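Local structure of alpha-rhamnosidase (Dictyoglomus thermophilum, 6I60) at residues 528-531 and 532-536; 748-752 and 753-757; 875-879 and 880-884. The protein probably hydrolyses terminal non-reducing alpha-L-rhamnose residues of alpha-L-rhamnosides, and has been applied to the selective derhamnosylation of natural flavonoids. All coordinates share one frame; numbering follows the deposited sequence.

Overall arrangement
Contacts 1 and 2 belong to the six-hairpin glycosidase domain, the helical barrel that carries the active site in this family, whereas contact 3 is the end of a beta hairpin in the C-terminal domain. Contact 1 is a stretch of buried helix, contact 2 the region where another helix gives way to a loop, about 40 Å away between centres. Contact 3 lies closer to contact 2 (centres about 30 Å, nearest atoms about 17 Å) than to contact 1 (centres about 46 Å). No two touch. In contact 1 the R535 side chain is about 6 Å from a bound triethylene glycol, probably from the crystallisation liquor, and that of I534 about 14 Å from a bound 2-(2-ethoxyethoxy)ethanol.

Contact 1 (528-531 and 532-536); sequences RKYL and NDIRD
K529 and D533, one turn apart near the C-terminal end of helix 524-535, form a buried i to i+4 salt bridge in the glycosidase domain, while Y530 and I534, also four residues apart, make an apolar pair. K529 NZ lies 2.9 Å from D533 OD2 and approaches it by the syn lone pair. Its chain starts out anti to the backbone N (chi1 177°) and then bends at chi2 and again at chi4, bringing NZ to the carboxylate. The ammonium is also bonded to the carbonyl oxygens of Q220 and S492, and D533 OD1 pairs with R226, so both buried charges have further partners. I534 CD1 sits over one face of the Y530 ring, 4.1 Å from its centroid, as a CH-pi contact. The same methyl also touches L531 CD2, at 4.1 Å. Beneath these side chains the backbone keeps its alpha-helical bonds, such as I534 N to Y530 O at 3.0 Å. Farther along, R535 grips D536 side-on, with NE (3.3 Å) and NH2 (2.9 Å) both directed at D536 OD2 and reaching it from the same face of the carboxylate. The CA of N532 lies 4.1 Å above the centre of the R535 guanidinium plane. Through L531, I534 and R535 this helix of the glycosidase domain packs on Y565 of helix 564-576 in the same domain, and through K529, N532 and R535 it meets strand 226-233.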
ATOM      1  N   ARG A 528      -5.867   0.303   6.226  1.00 49.09           N
ATOM      2  CA  ARG A 528      -6.974   0.791   7.040  1.00 42.71           C
ATOM      3  C   ARG A 528      -7.713   1.920   6.334  1.00 49.58           C
ATOM      4  O   ARG A 528      -8.946   2.001   6.396  1.00 49.95           O
ATOM      5  CB  ARG A 528      -6.460   1.251   8.403  1.00 45.33           C
ATOM      6  CG  ARG A 528      -6.339   0.137   9.428  1.00 44.39           C
ATOM      7  CD  ARG A 528      -5.637   0.625  10.684  1.00 51.87           C
ATOM      8  NE  ARG A 528      -6.541   0.689  11.829  1.00 61.45           N
ATOM      9  CZ  ARG A 528      -6.811   1.800  12.507  1.00 60.49           C
ATOM     10  NH1 ARG A 528      -6.247   2.949  12.158  1.00 51.14           N
ATOM     11  NH2 ARG A 528      -7.647   1.763  13.537  1.00 64.70           N
ATOM     12  N   LYS A 529      -6.975   2.799   5.653  1.00 53.42           N
ATOM     13  CA  LYS A 529      -7.611   3.846   4.862  1.00 47.86           C
ATOM     14  C   LYS A 529      -8.329   3.261   3.653  1.00 51.71           C
ATOM     15  O   LYS A 529      -9.426   3.708   3.301  1.00 55.97           O
ATOM     16  CB  LYS A 529      -6.568   4.876   4.426  1.00 47.55           C
ATOM     17  CG  LYS A 529      -7.115   5.982   3.539  1.00 46.64           C
ATOM     18  CD  LYS A 529      -6.573   5.870   2.128  1.00 51.50           C
ATOM     19  CE  LYS A 529      -6.993   7.056   1.277  1.00 59.92           C
ATOM     20  NZ  LYS A 529      -7.366   6.635  -0.102  1.00 61.27           N
ATOM     21  N   TYR A 530      -7.726   2.261   3.004  1.00 53.37           N
ATOM     22  CA  TYR A 530      -8.353   1.663   1.831  1.00 51.84           C
ATOM     23  C   TYR A 530      -9.563   0.823   2.220  1.00 53.17           C
ATOM     24  O   TYR A 530     -10.552   0.769   1.479  1.00 46.42           O
ATOM     25  CB  TYR A 530      -7.340   0.817   1.060  1.00 45.55           C
ATOM     26  CG  TYR A 530      -7.852   0.342  -0.281  1.00 48.81           C
ATOM     27  CD1 TYR A 530      -8.322   1.247  -1.227  1.00 54.32           C
ATOM     28  CD2 TYR A 530      -7.873  -1.010  -0.601  1.00 43.69           C
ATOM     29  CE1 TYR A 530      -8.794   0.818  -2.457  1.00 52.53           C
ATOM     30  CE2 TYR A 530      -8.344  -1.448  -1.829  1.00 51.23           C
ATOM     31  CZ  TYR A 530      -8.803  -0.530  -2.752  1.00 52.82           C
ATOM     32  OH  TYR A 530      -9.273  -0.961  -3.973  1.00 49.55           O
ATOM     33  N   LEU A 531      -9.497   0.153   3.374  1.00 51.65           N
ATOM     34  CA  LEU A 531     -10.655  -0.591   3.858  1.00 54.49           C
ATOM     35  C   LEU A 531     -11.837   0.333   4.106  1.00 53.00           C
ATOM     36  O   LEU A 531     -12.992  -0.068   3.914  1.00 47.57           O
ATOM     37  CB  LEU A 531     -10.294  -1.354   5.133  1.00 50.14           C
ATOM     38  CG  LEU A 531      -9.679  -2.739   4.927  1.00 48.86           C
ATOM     39  CD1 LEU A 531      -9.402  -3.411   6.264  1.00 46.40           C
ATOM     40  CD2 LEU A 531     -10.589  -3.599   4.063  1.00 48.92           C
ATOM     41  N   ASN A 532     -11.572   1.569   4.529  1.00 50.84           N
ATOM     42  CA  ASN A 532     -12.644   2.549   4.643  1.00 54.31           C
ATOM     43  C   ASN A 532     -13.196   2.916   3.272  1.00 54.87           C
ATOM     44  O   ASN A 532     -14.404   3.129   3.122  1.00 60.42           O
ATOM     45  CB  ASN A 532     -12.143   3.798   5.370  1.00 51.09           C
ATOM     46  CG  ASN A 532     -12.039   3.598   6.868  1.00 49.58           C
ATOM     47  OD1 ASN A 532     -12.711   2.741   7.443  1.00 54.03           O
ATOM     48  ND2 ASN A 532     -11.193   4.393   7.510  1.00 44.89           N
ATOM     49  N   ASP A 533     -12.322   3.005   2.263  1.00 54.45           N
ATOM     50  CA  ASP A 533     -12.776   3.338   0.915  1.00 53.89           C
ATOM     51  C   ASP A 533     -13.738   2.284   0.384  1.00 48.84           C
ATOM     52  O   ASP A 533     -14.730   2.614  -0.277  1.00 41.35           O
ATOM     53  CB  ASP A 533     -11.579   3.489  -0.023  1.00 55.91           C
ATOM     54  CG  ASP A 533     -10.742   4.716   0.289  1.00 62.24           C
ATOM     55  OD1 ASP A 533     -11.177   5.540   1.120  1.00 65.77           O
ATOM     56  OD2 ASP A 533      -9.646   4.852  -0.296  1.00 60.25           O
ATOM     57  N   ILE A 534     -13.457   1.010   0.661  1.00 51.63           N
ATOM     58  CA  ILE A 534     -14.376  -0.055   0.276  1.00 52.37           C
ATOM     59  C   ILE A 534     -15.679   0.063   1.053  1.00 49.97           C
ATOM     60  O   ILE A 534     -16.767  -0.172   0.513  1.00 48.27           O
ATOM     61  CB  ILE A 534     -13.708  -1.427   0.481  1.00 49.20           C
ATOM     62  CG1 ILE A 534     -12.459  -1.539  -0.393  1.00 45.59           C
ATOM     63  CG2 ILE A 534     -14.682  -2.554   0.182  1.00 45.91           C
ATOM     64  CD1 ILE A 534     -11.294  -2.204   0.297  1.00 46.54           C
ATOM     65  N   ARG A 535     -15.593   0.442   2.331  1.00 50.45           N
ATOM     66  CA  ARG A 535     -16.796   0.643   3.131  1.00 53.10           C
ATOM     67  C   ARG A 535     -17.616   1.817   2.607  1.00 53.85           C
ATOM     68  O   ARG A 535     -18.852   1.782   2.640  1.00 54.87           O
ATOM     69  CB  ARG A 535     -16.412   0.858   4.595  1.00 57.07           C
ATOM     70  CG  ARG A 535     -17.589   0.958   5.548  1.00 55.76           C
ATOM     71  CD  ARG A 535     -17.271   1.889   6.706  1.00 58.93           C
ATOM     72  NE  ARG A 535     -16.837   3.207   6.247  1.00 66.75           N
ATOM     73  CZ  ARG A 535     -15.899   3.936   6.844  1.00 62.93           C
ATOM     74  NH1 ARG A 535     -15.292   3.473   7.930  1.00 59.75           N
ATOM     75  NH2 ARG A 535     -15.569   5.126   6.359  1.00 47.94           N
ATOM     76  N   ASP A 536     -16.947   2.860   2.115  1.00 54.08           N
ATOM     77  CA  ASP A 536     -17.626   4.031   1.577  1.00 50.35           C
ATOM     78  C   ASP A 536     -18.224   3.790   0.198  1.00 51.17           C
ATOM     79  O   ASP A 536     -18.959   4.651  -0.300  1.00 62.07           O
ATOM     80  CB  ASP A 536     -16.660   5.220   1.512  1.00 50.32           C
ATOM     81  CG  ASP A 536     -16.544   5.954   2.838  1.00 61.32           C
ATOM     82  OD1 ASP A 536     -15.940   7.048   2.864  1.00 56.51           O
ATOM     83  OD2 ASP A 536     -17.052   5.436   3.856  1.00 67.72           O
TER

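Contact 2 (748-752 and 753-757); sequences DIIIR and HDYHL
H753 meets the C-terminal part of helix 738-750, its ND1 donating to D748 O at 2.9 Å, with the acceptor near the plane of the imidazole. The imidazole thus takes up a backbone carbonyl of the helix. The D748 carboxylate lies alongside the ring, pointing the same way, the two planes 30° apart. I749 O is bonded to Y755 N at 2.7 Å; D754 N makes a weak bond to I750 O. D754 and Y755 both have positive phi, in the left-handed region, and the chain turns there. The tight apolar part is Y755 against I750: the isoleucine spreads over one ring face, CG1 and CG2 each 3.7 Å from Y755 CZ, while CD1 is 3.5 Å from Y755 OH. The solvent side is looser. I751 points away, R752 runs extended from CG to NE and leads off from the turn, and D754 projects outward, all three exposed. H756 ND1 is bonded to H753 O and weakly to D754 O, and its NE2 to T788. I749 is buried between helices 761-773 and 777-784, I750 leans on V779 of the latter, and K782 of that helix makes a cation-pi contact with Y755.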
ATOM      1  N   ASP A 748       0.467 -31.649 -15.967  1.00 58.70           N
ATOM      2  CA  ASP A 748       0.232 -30.481 -16.807  1.00 56.08           C
ATOM      3  C   ASP A 748       1.365 -29.471 -16.680  1.00 54.28           C
ATOM      4  O   ASP A 748       1.647 -28.731 -17.630  1.00 47.92           O
ATOM      5  CB  ASP A 748      -1.103 -29.834 -16.446  1.00 53.16           C
ATOM      6  CG  ASP A 748      -1.650 -28.971 -17.564  1.00 54.73           C
ATOM      7  OD1 ASP A 748      -2.549 -29.439 -18.295  1.00 63.12           O
ATOM      8  OD2 ASP A 748      -1.181 -27.824 -17.710  1.00 52.61           O
ATOM      9  N   ILE A 749       2.025 -29.432 -15.524  1.00 52.01           N
ATOM     10  CA  ILE A 749       3.140 -28.513 -15.327  1.00 53.29           C
ATOM     11  C   ILE A 749       4.413 -29.072 -15.949  1.00 54.80           C
ATOM     12  O   ILE A 749       5.120 -28.376 -16.687  1.00 54.16           O
ATOM     13  CB  ILE A 749       3.330 -28.223 -13.827  1.00 50.53           C
ATOM     14  CG1 ILE A 749       2.216 -27.314 -13.306  1.00 51.63           C
ATOM     15  CG2 ILE A 749       4.694 -27.604 -13.571  1.00 47.48           C
ATOM     16  CD1 ILE A 749       2.213 -27.167 -11.797  1.00 49.16           C
ATOM     17  N   ILE A 750       4.718 -30.339 -15.670  1.00 51.89           N
ATOM     18  CA  ILE A 750       6.000 -30.903 -16.079  1.00 48.06           C
ATOM     19  C   ILE A 750       5.950 -31.382 -17.524  1.00 49.05           C
ATOM     20  O   ILE A 750       6.812 -31.034 -18.338  1.00 52.30           O
ATOM     21  CB  ILE A 750       6.412 -32.036 -15.123  1.00 44.72           C
ATOM     22  CG1 ILE A 750       6.537 -31.504 -13.693  1.00 47.08           C
ATOM     23  CG2 ILE A 750       7.716 -32.669 -15.579  1.00 46.21           C
ATOM     24  CD1 ILE A 750       7.011 -32.535 -12.696  1.00 44.47           C
ATOM     25  N   ILE A 751       4.947 -32.188 -17.868  1.00 53.62           N
ATOM     26  CA  ILE A 751       4.896 -32.780 -19.203  1.00 54.05           C
ATOM     27  C   ILE A 751       4.338 -31.787 -20.214  1.00 55.19           C
ATOM     28  O   ILE A 751       4.989 -31.460 -21.213  1.00 59.33           O
ATOM     29  CB  ILE A 751       4.076 -34.084 -19.184  1.00 48.71           C
ATOM     30  CG1 ILE A 751       4.603 -35.034 -18.108  1.00 48.74           C
ATOM     31  CG2 ILE A 751       4.112 -34.755 -20.547  1.00 43.45           C
ATOM     32  CD1 ILE A 751       3.709 -36.230 -17.865  1.00 51.56           C
ATOM     33  N   ARG A 752       3.127 -31.284 -19.965  1.00 53.59           N
ATOM     34  CA  ARG A 752       2.439 -30.484 -20.973  1.00 47.46           C
ATOM     35  C   ARG A 752       3.063 -29.104 -21.146  1.00 49.32           C
ATOM     36  O   ARG A 752       2.996 -28.531 -22.240  1.00 47.87           O
ATOM     37  CB  ARG A 752       0.958 -30.351 -20.617  1.00 49.13           C
ATOM     38  CG  ARG A 752       0.129 -31.593 -20.927  1.00 58.06           C
ATOM     39  CD  ARG A 752      -1.351 -31.353 -20.662  1.00 67.81           C
ATOM     40  NE  ARG A 752      -2.146 -32.573 -20.786  1.00 87.96           N
ATOM     41  CZ  ARG A 752      -2.847 -32.905 -21.866  1.00 96.21           C
ATOM     42  NH1 ARG A 752      -2.851 -32.109 -22.927  1.00 91.09           N
ATOM     43  NH2 ARG A 752      -3.543 -34.034 -21.888  1.00 94.22           N
ATOM     44  N   HIS A 753       3.674 -28.552 -20.097  1.00 53.04           N
ATOM     45  CA  HIS A 753       4.153 -27.178 -20.138  1.00 50.72           C
ATOM     46  C   HIS A 753       5.630 -27.020 -19.804  1.00 50.27           C
ATOM     47  O   HIS A 753       6.145 -25.899 -19.890  1.00 47.76           O
ATOM     48  CB  HIS A 753       3.318 -26.303 -19.194  1.00 47.18           C
ATOM     49  CG  HIS A 753       1.980 -25.934 -19.750  1.00 42.83           C
ATOM     50  ND1 HIS A 753       0.876 -26.750 -19.633  1.00 46.55           N
ATOM     51  CD2 HIS A 753       1.570 -24.845 -20.442  1.00 46.29           C
ATOM     52  CE1 HIS A 753      -0.158 -26.175 -20.221  1.00 45.96           C
ATOM     53  NE2 HIS A 753       0.237 -25.018 -20.720  1.00 43.22           N
ATOM     54  N   ASP A 754       6.323 -28.098 -19.432  1.00 50.98           N
ATOM     55  CA  ASP A 754       7.767 -28.068 -19.192  1.00 50.42           C
ATOM     56  C   ASP A 754       8.134 -27.016 -18.143  1.00 49.60           C
ATOM     57  O   ASP A 754       8.961 -26.131 -18.377  1.00 48.61           O
ATOM     58  CB  ASP A 754       8.533 -27.837 -20.498  1.00 51.40           C
ATOM     59  CG  ASP A 754      10.019 -28.102 -20.359  1.00 56.96           C
ATOM     60  OD1 ASP A 754      10.392 -29.113 -19.728  1.00 53.23           O
ATOM     61  OD2 ASP A 754      10.814 -27.292 -20.879  1.00 63.58           O
ATOM     62  N   TYR A 755       7.492 -27.121 -16.978  1.00 51.18           N
ATOM     63  CA  TYR A 755       7.721 -26.224 -15.844  1.00 49.64           C
ATOM     64  C   TYR A 755       7.462 -24.764 -16.230  1.00 50.90           C
ATOM     65  O   TYR A 755       8.337 -23.903 -16.149  1.00 55.17           O
ATOM     66  CB  TYR A 755       9.136 -26.400 -15.283  1.00 49.23           C
ATOM     67  CG  TYR A 755       9.438 -27.797 -14.798  1.00 42.64           C
ATOM     68  CD1 TYR A 755       9.972 -28.747 -15.652  1.00 40.16           C
ATOM     69  CD2 TYR A 755       9.195 -28.162 -13.481  1.00 44.50           C
ATOM     70  CE1 TYR A 755      10.255 -30.024 -15.212  1.00 48.17           C
ATOM     71  CE2 TYR A 755       9.473 -29.434 -13.030  1.00 43.96           C
ATOM     72  CZ  TYR A 755      10.003 -30.362 -13.899  1.00 48.90           C
ATOM     73  OH  TYR A 755      10.282 -31.633 -13.452  1.00 56.17           O
ATOM     74  N   HIS A 756       6.229 -24.500 -16.652  1.00 50.07           N
ATOM     75  CA  HIS A 756       5.820 -23.155 -17.023  1.00 49.28           C
ATOM     76  C   HIS A 756       4.409 -22.902 -16.520  1.00 49.74           C
ATOM     77  O   HIS A 756       3.575 -23.809 -16.483  1.00 48.38           O
ATOM     78  CB  HIS A 756       5.887 -22.940 -18.541  1.00 50.75           C
ATOM     79  CG  HIS A 756       7.270 -22.687 -19.057  1.00 57.65           C
ATOM     80  ND1 HIS A 756       8.117 -23.701 -19.446  1.00 57.58           N
ATOM     81  CD2 HIS A 756       7.953 -21.532 -19.248  1.00 54.31           C
ATOM     82  CE1 HIS A 756       9.262 -23.184 -19.856  1.00 59.00           C
ATOM     83  NE2 HIS A 756       9.188 -21.869 -19.747  1.00 56.27           N
ATOM     84  N   LEU A 757       4.153 -21.656 -16.130  1.00 51.53           N
ATOM     85  CA  LEU A 757       2.841 -21.280 -15.623  1.00 45.97           C
ATOM     86  C   LEU A 757       1.831 -21.190 -16.761  1.00 49.91           C
ATOM     87  O   LEU A 757       2.105 -20.592 -17.805  1.00 57.33           O
ATOM     88  CB  LEU A 757       2.922 -19.942 -14.889  1.00 49.49           C
ATOM     89  CG  LEU A 757       3.653 -19.929 -13.548  1.00 44.70           C
ATOM     90  CD1 LEU A 757       3.856 -18.506 -13.068  1.00 41.37           C
ATOM     91  CD2 LEU A 757       2.885 -20.736 -12.518  1.00 53.01           C
TER

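Contact 3 (875-879 and 880-884); sequences WQKTE and NIFSM
W875 overlaps F882 diagonally across the hairpin formed by strands 869-877 and 882-888, its six-membered ring meeting the phenyl obliquely. W875 CE3 is 3.5 Å from F882 CE1, and the planes stand 32° apart. With chi1 62° the indole is held between its own backbone N and carbonyl carbon, which swings it over the strand towards the phenyl ring. K877, the non-hydrogen-bonded partner of F882, sets its CB at the edge of that ring, 3.8 Å from F882 CD1. W875 CB touches M884 CG on the same face. Q876 and S883 occupy the other face as a hydrogen-bonded pair, S883 N to Q876 O at 2.8 Å and Q876 N to S883 O at 3.2 Å, the latter donor lying above the carbonyl plane. Strand segments 875-877 and 882-884 run at 174° to each other, nearly antiparallel. The turn is closed by T878 N bonded to I881 O at 3.1 Å. T878 OG1 lies 2.8 Å from I881 O and 2.9 Å from N880 OD1, and its single proton can serve either acceptor. The hairpin is flanked in its sheet by strands 859-866 and 935-941, while F882 and M884 pack on strand 893-899 of the second sheet. W875 NE1 is hydrogen-bonded to I834 O on helix 826-835, tying this beta domain to the helical one.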
ATOM      1  N   TRP A 875      19.789 -19.268   6.385  1.00 54.98           N
ATOM      2  CA  TRP A 875      20.192 -20.658   6.231  1.00 58.85           C
ATOM      3  C   TRP A 875      21.232 -20.777   5.128  1.00 59.78           C
ATOM      4  O   TRP A 875      21.176 -20.059   4.126  1.00 56.99           O
ATOM      5  CB  TRP A 875      18.992 -21.573   5.940  1.00 55.52           C
ATOM      6  CG  TRP A 875      18.253 -21.283   4.666  1.00 55.19           C
ATOM      7  CD1 TRP A 875      17.117 -20.540   4.529  1.00 54.10           C
ATOM      8  CD2 TRP A 875      18.581 -21.756   3.352  1.00 57.54           C
ATOM      9  NE1 TRP A 875      16.724 -20.512   3.214  1.00 56.54           N
ATOM     10  CE2 TRP A 875      17.606 -21.250   2.471  1.00 57.24           C
ATOM     11  CE3 TRP A 875      19.609 -22.553   2.837  1.00 57.54           C
ATOM     12  CZ2 TRP A 875      17.627 -21.514   1.101  1.00 60.05           C
ATOM     13  CZ3 TRP A 875      19.630 -22.813   1.478  1.00 53.65           C
ATOM     14  CH2 TRP A 875      18.645 -22.296   0.626  1.00 58.57           C
ATOM     15  N   GLN A 876      22.186 -21.686   5.333  1.00 60.31           N
ATOM     16  CA  GLN A 876      23.221 -22.006   4.361  1.00 57.61           C
ATOM     17  C   GLN A 876      23.238 -23.510   4.143  1.00 60.34           C
ATOM     18  O   GLN A 876      23.064 -24.283   5.091  1.00 63.27           O
ATOM     19  CB  GLN A 876      24.603 -21.540   4.832  1.00 57.45           C
ATOM     20  CG  GLN A 876      24.971 -20.130   4.416  1.00 60.50           C
ATOM     21  CD  GLN A 876      26.187 -19.613   5.160  1.00 72.84           C
ATOM     22  OE1 GLN A 876      26.124 -18.588   5.844  1.00 70.28           O
ATOM     23  NE2 GLN A 876      27.305 -20.321   5.032  1.00 61.89           N
ATOM     24  N   LYS A 877      23.451 -23.924   2.896  1.00 63.32           N
ATOM     25  CA  LYS A 877      23.445 -25.335   2.525  1.00 62.52           C
ATOM     26  C   LYS A 877      24.766 -25.674   1.847  1.00 63.32           C
ATOM     27  O   LYS A 877      25.054 -25.179   0.752  1.00 70.10           O
ATOM     28  CB  LYS A 877      22.264 -25.660   1.611  1.00 58.09           C
ATOM     29  CG  LYS A 877      22.083 -27.147   1.335  1.00 52.48           C
ATOM     30  CD  LYS A 877      21.154 -27.380   0.152  1.00 55.74           C
ATOM     31  CE  LYS A 877      21.109 -28.849  -0.244  1.00 60.64           C
ATOM     32  NZ  LYS A 877      22.363 -29.287  -0.921  1.00 64.35           N
ATOM     33  N   THR A 878      25.566 -26.507   2.501  1.00 66.49           N
ATOM     34  CA  THR A 878      26.763 -27.094   1.922  1.00 67.69           C
ATOM     35  C   THR A 878      26.573 -28.604   1.811  1.00 75.37           C
ATOM     36  O   THR A 878      25.501 -29.143   2.104  1.00 77.29           O
ATOM     37  CB  THR A 878      27.999 -26.747   2.756  1.00 67.53           C
ATOM     38  OG1 THR A 878      27.886 -27.336   4.057  1.00 68.27           O
ATOM     39  CG2 THR A 878      28.139 -25.239   2.899  1.00 64.08           C
ATOM     40  N   GLU A 879      27.631 -29.293   1.380  1.00 79.10           N
ATOM     41  CA  GLU A 879      27.547 -30.740   1.220  1.00 80.73           C
ATOM     42  C   GLU A 879      27.457 -31.469   2.553  1.00 77.83           C
ATOM     43  O   GLU A 879      26.953 -32.596   2.596  1.00 73.10           O
ATOM     44  CB  GLU A 879      28.749 -31.254   0.427  1.00 82.70           C
ATOM     45  CG  GLU A 879      28.474 -31.449  -1.056  1.00 86.65           C
ATOM     46  CD  GLU A 879      28.861 -30.240  -1.884  1.00 99.47           C
ATOM     47  OE1 GLU A 879      29.286 -30.425  -3.044  1.00101.40           O
ATOM     48  OE2 GLU A 879      28.739 -29.105  -1.375  1.00 96.13           O
ATOM     49  N   ASN A 880      27.921 -30.853   3.639  1.00 78.55           N
ATOM     50  CA  ASN A 880      27.932 -31.495   4.947  1.00 73.17           C
ATOM     51  C   ASN A 880      27.056 -30.781   5.965  1.00 74.18           C
ATOM     52  O   ASN A 880      26.268 -31.434   6.656  1.00 74.29           O
ATOM     53  CB  ASN A 880      29.375 -31.597   5.470  1.00 79.01           C
ATOM     54  CG  ASN A 880      30.192 -30.351   5.181  1.00 87.27           C
ATOM     55  OD1 ASN A 880      29.819 -29.528   4.344  1.00 85.07           O
ATOM     56  ND2 ASN A 880      31.319 -30.208   5.872  1.00 82.32           N
ATOM     57  N   ILE A 881      27.158 -29.459   6.076  1.00 74.85           N
ATOM     58  CA  ILE A 881      26.487 -28.702   7.128  1.00 71.97           C
ATOM     59  C   ILE A 881      25.344 -27.899   6.523  1.00 62.43           C
ATOM     60  O   ILE A 881      25.519 -27.233   5.495  1.00 69.30           O
ATOM     61  CB  ILE A 881      27.468 -27.774   7.864  1.00 73.05           C
ATOM     62  CG1 ILE A 881      28.738 -28.535   8.250  1.00 64.66           C
ATOM     63  CG2 ILE A 881      26.805 -27.160   9.089  1.00 70.26           C
ATOM     64  CD1 ILE A 881      30.011 -27.862   7.808  1.00 71.18           C
ATOM     65  N   PHE A 882      24.179 -27.955   7.164  1.00 63.09           N
ATOM     66  CA  PHE A 882      23.060 -27.067   6.861  1.00 64.66           C
ATOM     67  C   PHE A 882      22.895 -26.115   8.040  1.00 62.94           C
ATOM     68  O   PHE A 882      22.439 -26.523   9.113  1.00 60.43           O
ATOM     69  CB  PHE A 882      21.774 -27.850   6.602  1.00 61.74           C
ATOM     70  CG  PHE A 882      20.605 -26.980   6.228  1.00 63.91           C
ATOM     71  CD1 PHE A 882      20.565 -26.341   4.998  1.00 63.47           C
ATOM     72  CD2 PHE A 882      19.552 -26.791   7.109  1.00 59.69           C
ATOM     73  CE1 PHE A 882      19.496 -25.534   4.652  1.00 57.50           C
ATOM     74  CE2 PHE A 882      18.479 -25.986   6.768  1.00 56.36           C
ATOM     75  CZ  PHE A 882      18.452 -25.356   5.539  1.00 56.04           C
ATOM     76  N   SER A 883      23.275 -24.858   7.844  1.00 65.35           N
ATOM     77  CA  SER A 883      23.216 -23.862   8.903  1.00 64.40           C
ATOM     78  C   SER A 883      21.844 -23.195   8.937  1.00 58.46           C
ATOM     79  O   SER A 883      21.109 -23.175   7.948  1.00 59.14           O
ATOM     80  CB  SER A 883      24.306 -22.805   8.713  1.00 63.53           C
ATOM     81  OG  SER A 883      25.599 -23.375   8.815  1.00 68.25           O
ATOM     82  N   MET A 884      21.507 -22.644  10.101  1.00 54.10           N
ATOM     83  CA  MET A 884      20.254 -21.918  10.262  1.00 54.11           C
ATOM     84  C   MET A 884      20.362 -20.994  11.464  1.00 57.92           C
ATOM     85  O   MET A 884      20.693 -21.445  12.565  1.00 58.63           O
ATOM     86  CB  MET A 884      19.074 -22.880  10.431  1.00 56.82           C
ATOM     87  CG  MET A 884      17.745 -22.296   9.993  1.00 57.23           C
ATOM     88  SD  MET A 884      16.377 -23.445  10.212  1.00 74.09           S
ATOM     89  CE  MET A 884      17.191 -25.005   9.898  1.00 51.25           C
TER